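Local coordinates for protein endo-alpha-mannosidase (Bacteroides thetaiotaomicron, PDB 4ACY) that probably cleaves internal alpha-mannosidic linkages of N-glycans as an endo-acting glycoside hydrolase of family GH99, at residues Asn274-Pro279 with Ala319-Ile324. Sequence-based numbering, arbitrary orientation.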
ATOM      1  N   ASN A 274     -14.690  12.622 -14.171  1.00 26.95           N
ATOM      2  CA  ASN A 274     -13.730  13.517 -13.507  1.00 27.30           C
ATOM      3  C   ASN A 274     -13.139  12.937 -12.210  1.00 26.07           C
ATOM      4  O   ASN A 274     -13.038  13.632 -11.184  1.00 25.80           O
ATOM      5  CB  ASN A 274     -14.352  14.905 -13.250  1.00 29.37           C
ATOM      6  CG  ASN A 274     -13.302  16.000 -13.103  1.00 31.05           C
ATOM      7  OD1 ASN A 274     -12.235  15.948 -13.721  1.00 33.48           O
ATOM      8  ND2 ASN A 274     -13.603  17.000 -12.281  1.00 32.51           N
ATOM      9  N   LYS A 275     -12.774  11.659 -12.260  1.00 24.19           N
ATOM     10  CA  LYS A 275     -12.185  10.973 -11.099  1.00 23.28           C
ATOM     11  C   LYS A 275     -10.797  10.444 -11.453  1.00 22.46           C
ATOM     12  O   LYS A 275     -10.487  10.244 -12.628  1.00 22.70           O
ATOM     13  CB  LYS A 275     -13.080   9.808 -10.632  1.00 22.71           C
ATOM     14  CG  LYS A 275     -14.498  10.198 -10.190  1.00 22.98           C
ATOM     15  CD  LYS A 275     -14.502  11.196  -9.022  1.00 23.48           C
ATOM     16  CE  LYS A 275     -15.919  11.544  -8.596  1.00 23.31           C
ATOM     17  NZ  LYS A 275     -15.994  12.687  -7.629  1.00 23.53           N
ATOM     18  N   LEU A 276      -9.966  10.210 -10.434  1.00 22.08           N
ATOM     19  CA  LEU A 276      -8.644   9.645 -10.636  1.00 21.13           C
ATOM     20  C   LEU A 276      -8.672   8.152 -10.412  1.00 20.50           C
ATOM     21  O   LEU A 276      -9.012   7.697  -9.320  1.00 21.18           O
ATOM     22  CB  LEU A 276      -7.636  10.258  -9.667  1.00 22.33           C
ATOM     23  CG  LEU A 276      -7.225  11.716  -9.869  1.00 22.91           C
ATOM     24  CD1 LEU A 276      -6.258  12.068  -8.757  1.00 23.43           C
ATOM     25  CD2 LEU A 276      -6.558  11.907 -11.229  1.00 22.74           C
ATOM     26  N   PHE A 277      -8.324   7.401 -11.449  1.00 18.82           N
ATOM     27  CA  PHE A 277      -8.145   5.952 -11.339  1.00 18.17           C
ATOM     28  C   PHE A 277      -6.691   5.652 -11.002  1.00 17.66           C
ATOM     29  O   PHE A 277      -5.772   6.051 -11.738  1.00 17.82           O
ATOM     30  CB  PHE A 277      -8.541   5.292 -12.663  1.00 18.07           C
ATOM     31  CG  PHE A 277      -8.173   3.832 -12.786  1.00 17.98           C
ATOM     32  CD1 PHE A 277      -8.338   2.930 -11.721  1.00 17.81           C
ATOM     33  CD2 PHE A 277      -7.689   3.349 -14.000  1.00 17.96           C
ATOM     34  CE1 PHE A 277      -8.014   1.584 -11.886  1.00 17.89           C
ATOM     35  CE2 PHE A 277      -7.373   2.019 -14.174  1.00 17.93           C
ATOM     36  CZ  PHE A 277      -7.541   1.127 -13.115  1.00 17.84           C
ATOM     37  N   ILE A 278      -6.480   4.937  -9.896  1.00 16.97           N
ATOM     38  CA  ILE A 278      -5.120   4.556  -9.509  1.00 16.52           C
ATOM     39  C   ILE A 278      -5.049   3.031  -9.381  1.00 16.46           C
ATOM     40  O   ILE A 278      -5.335   2.492  -8.317  1.00 17.04           O
ATOM     41  CB  ILE A 278      -4.670   5.255  -8.179  1.00 16.10           C
ATOM     42  CG1 ILE A 278      -4.954   6.772  -8.250  1.00 16.16           C
ATOM     43  CG2 ILE A 278      -3.190   4.928  -7.887  1.00 16.45           C
ATOM     44  CD1 ILE A 278      -4.420   7.535  -7.053  1.00 16.14           C
ATOM     45  N   PRO A 279      -4.696   2.324 -10.474  1.00 16.14           N
ATOM     46  CA  PRO A 279      -4.597   0.867 -10.377  1.00 15.67           C
ATOM     47  C   PRO A 279      -3.492   0.494  -9.398  1.00 15.64           C
ATOM     48  O   PRO A 279      -2.545   1.274  -9.202  1.00 15.57           O
ATOM     49  CB  PRO A 279      -4.202   0.434 -11.790  1.00 16.00           C
ATOM     50  CG  PRO A 279      -3.578   1.675 -12.415  1.00 15.78           C
ATOM     51  CD  PRO A 279      -4.335   2.826 -11.811  1.00 15.92           C
ATOM     52  N   ALA A 319      -4.002   5.201 -17.067  1.00 21.05           N
ATOM     53  CA  ALA A 319      -4.032   5.824 -15.738  1.00 20.97           C
ATOM     54  C   ALA A 319      -2.866   6.790 -15.586  1.00 20.83           C
ATOM     55  O   ALA A 319      -1.790   6.568 -16.158  1.00 21.40           O
ATOM     56  CB  ALA A 319      -3.975   4.770 -14.653  1.00 20.63           C
ATOM     57  N   SER A 320      -3.096   7.857 -14.830  1.00 20.74           N
ATOM     58  CA  SER A 320      -2.089   8.910 -14.593  1.00 20.62           C
ATOM     59  C   SER A 320      -1.211   8.627 -13.373  1.00 19.40           C
ATOM     60  O   SER A 320      -0.154   9.250 -13.200  1.00 18.83           O
ATOM     61  CB  SER A 320      -2.774  10.275 -14.413  1.00 22.20           C
ATOM     62  OG  SER A 320      -3.437  10.683 -15.602  1.00 24.06           O
ATOM     63  N   TYR A 321      -1.675   7.723 -12.511  1.00 18.18           N
ATOM     64  CA  TYR A 321      -0.953   7.367 -11.283  1.00 17.21           C
ATOM     65  C   TYR A 321      -0.988   5.870 -11.183  1.00 16.47           C
ATOM     66  O   TYR A 321      -1.986   5.257 -11.553  1.00 16.57           O
ATOM     67  CB  TYR A 321      -1.670   7.915 -10.039  1.00 17.47           C
ATOM     68  CG  TYR A 321      -1.693   9.413  -9.926  1.00 17.93           C
ATOM     69  CD1 TYR A 321      -2.633  10.163 -10.630  1.00 18.23           C
ATOM     70  CD2 TYR A 321      -0.792  10.078  -9.096  1.00 17.89           C
ATOM     71  CE1 TYR A 321      -2.668  11.545 -10.530  1.00 18.65           C
ATOM     72  CE2 TYR A 321      -0.810  11.470  -8.992  1.00 18.26           C
ATOM     73  CZ  TYR A 321      -1.754  12.183  -9.707  1.00 18.70           C
ATOM     74  OH  TYR A 321      -1.773  13.548  -9.611  1.00 19.24           O
ATOM     75  N   ILE A 322       0.089   5.282 -10.686  1.00 15.81           N
ATOM     76  CA  ILE A 322       0.128   3.839 -10.446  1.00 15.51           C
ATOM     77  C   ILE A 322       0.563   3.605  -9.020  1.00 15.15           C
ATOM     78  O   ILE A 322       1.493   4.253  -8.532  1.00 15.05           O
ATOM     79  CB  ILE A 322       1.033   3.107 -11.481  1.00 15.68           C
ATOM     80  CG1 ILE A 322       0.386   3.183 -12.872  1.00 15.76           C
ATOM     81  CG2 ILE A 322       1.278   1.618 -11.068  1.00 15.90           C
ATOM     82  CD1 ILE A 322       1.249   2.576 -13.987  1.00 15.90           C
ATOM     83  N   SER A 323      -0.123   2.688  -8.339  1.00 14.59           N
ATOM     84  CA  SER A 323       0.271   2.301  -7.004  1.00 14.15           C
ATOM     85  C   SER A 323       0.818   0.884  -7.018  1.00 13.91           C
ATOM     86  O   SER A 323       0.428   0.049  -7.843  1.00 13.96           O
ATOM     87  CB  SER A 323      -0.885   2.457  -5.999  1.00 13.71           C
ATOM     88  OG  SER A 323      -2.030   1.689  -6.383  1.00 13.77           O
ATOM     89  N   ILE A 324       1.746   0.631  -6.105  1.00 14.08           N
ATOM     90  CA  ILE A 324       2.421  -0.651  -6.024  1.00 14.09           C
ATOM     91  C   ILE A 324       2.074  -1.348  -4.706  1.00 13.84           C
ATOM     92  O   ILE A 324       2.383  -0.863  -3.612  1.00 14.25           O
ATOM     93  CB  ILE A 324       3.957  -0.502  -6.179  1.00 13.99           C
ATOM     94  CG1 ILE A 324       4.284   0.082  -7.567  1.00 14.34           C
ATOM     95  CG2 ILE A 324       4.648  -1.863  -5.997  1.00 13.74           C
ATOM     96  CD1 ILE A 324       5.748   0.415  -7.744  1.00 14.64           C
TER
HETATM   97  O   HOH W   1      -5.210   8.403 -13.091  1.00 21.79           O
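Pro279 O is the polar centre of this pairing, because it accepts two hydrogen bonds from Ser323. The backbone one, from Ser323 N at 2.9 Å, is straight (168° at the hydrogen) and arrives nearly in line with the carbonyl. The second comes from Ser323 OG, also 2.9 Å from Pro279 O; it stands 44° out of the carbonyl plane, so the two donors reach the oxygen from different directions. With chi1 at 58°, Ser323 OG lies between its own N and carbonyl carbon, which brings it within range of the same acceptor as its amide; it is also hydrogen-bonded to Ser280 OG.

Before strand 322-324 begins, a water mediates the pairing. It donates to Phe277 O and accepts from Ser320 N, at 2.8 Å from each, and thereby spans a gap of 4.5 Å between those two atoms. Tyr321 N and Tyr321 O, buried here, have no polar partner in the model; Pro279 CD sits 3.4 Å from Tyr321 O.

Apolar contacts fill the remainder. Pro279 CD packs tightly on Ala319 CB, at 3.5 Å, and also lies over the centre of one face of the Phe277 ring. Ile278 CG1 meets Tyr321 CB, while both methyls of Leu276 approach Tyr321 CE1, each at 4.0 Å. Beyond the Leu276 contact, the Tyr321 ring stacks with His41 and its OH is hydrogen-bonded to Thr184 OG1.

Strands 276-281 and 322-324 run parallel as the seventh and eighth of a closed eight-stranded sheet, linked through helix 305-316. This is the last beta-alpha-beta crossover of a (beta/alpha)8 TIM barrel, the fold of the GH99 family.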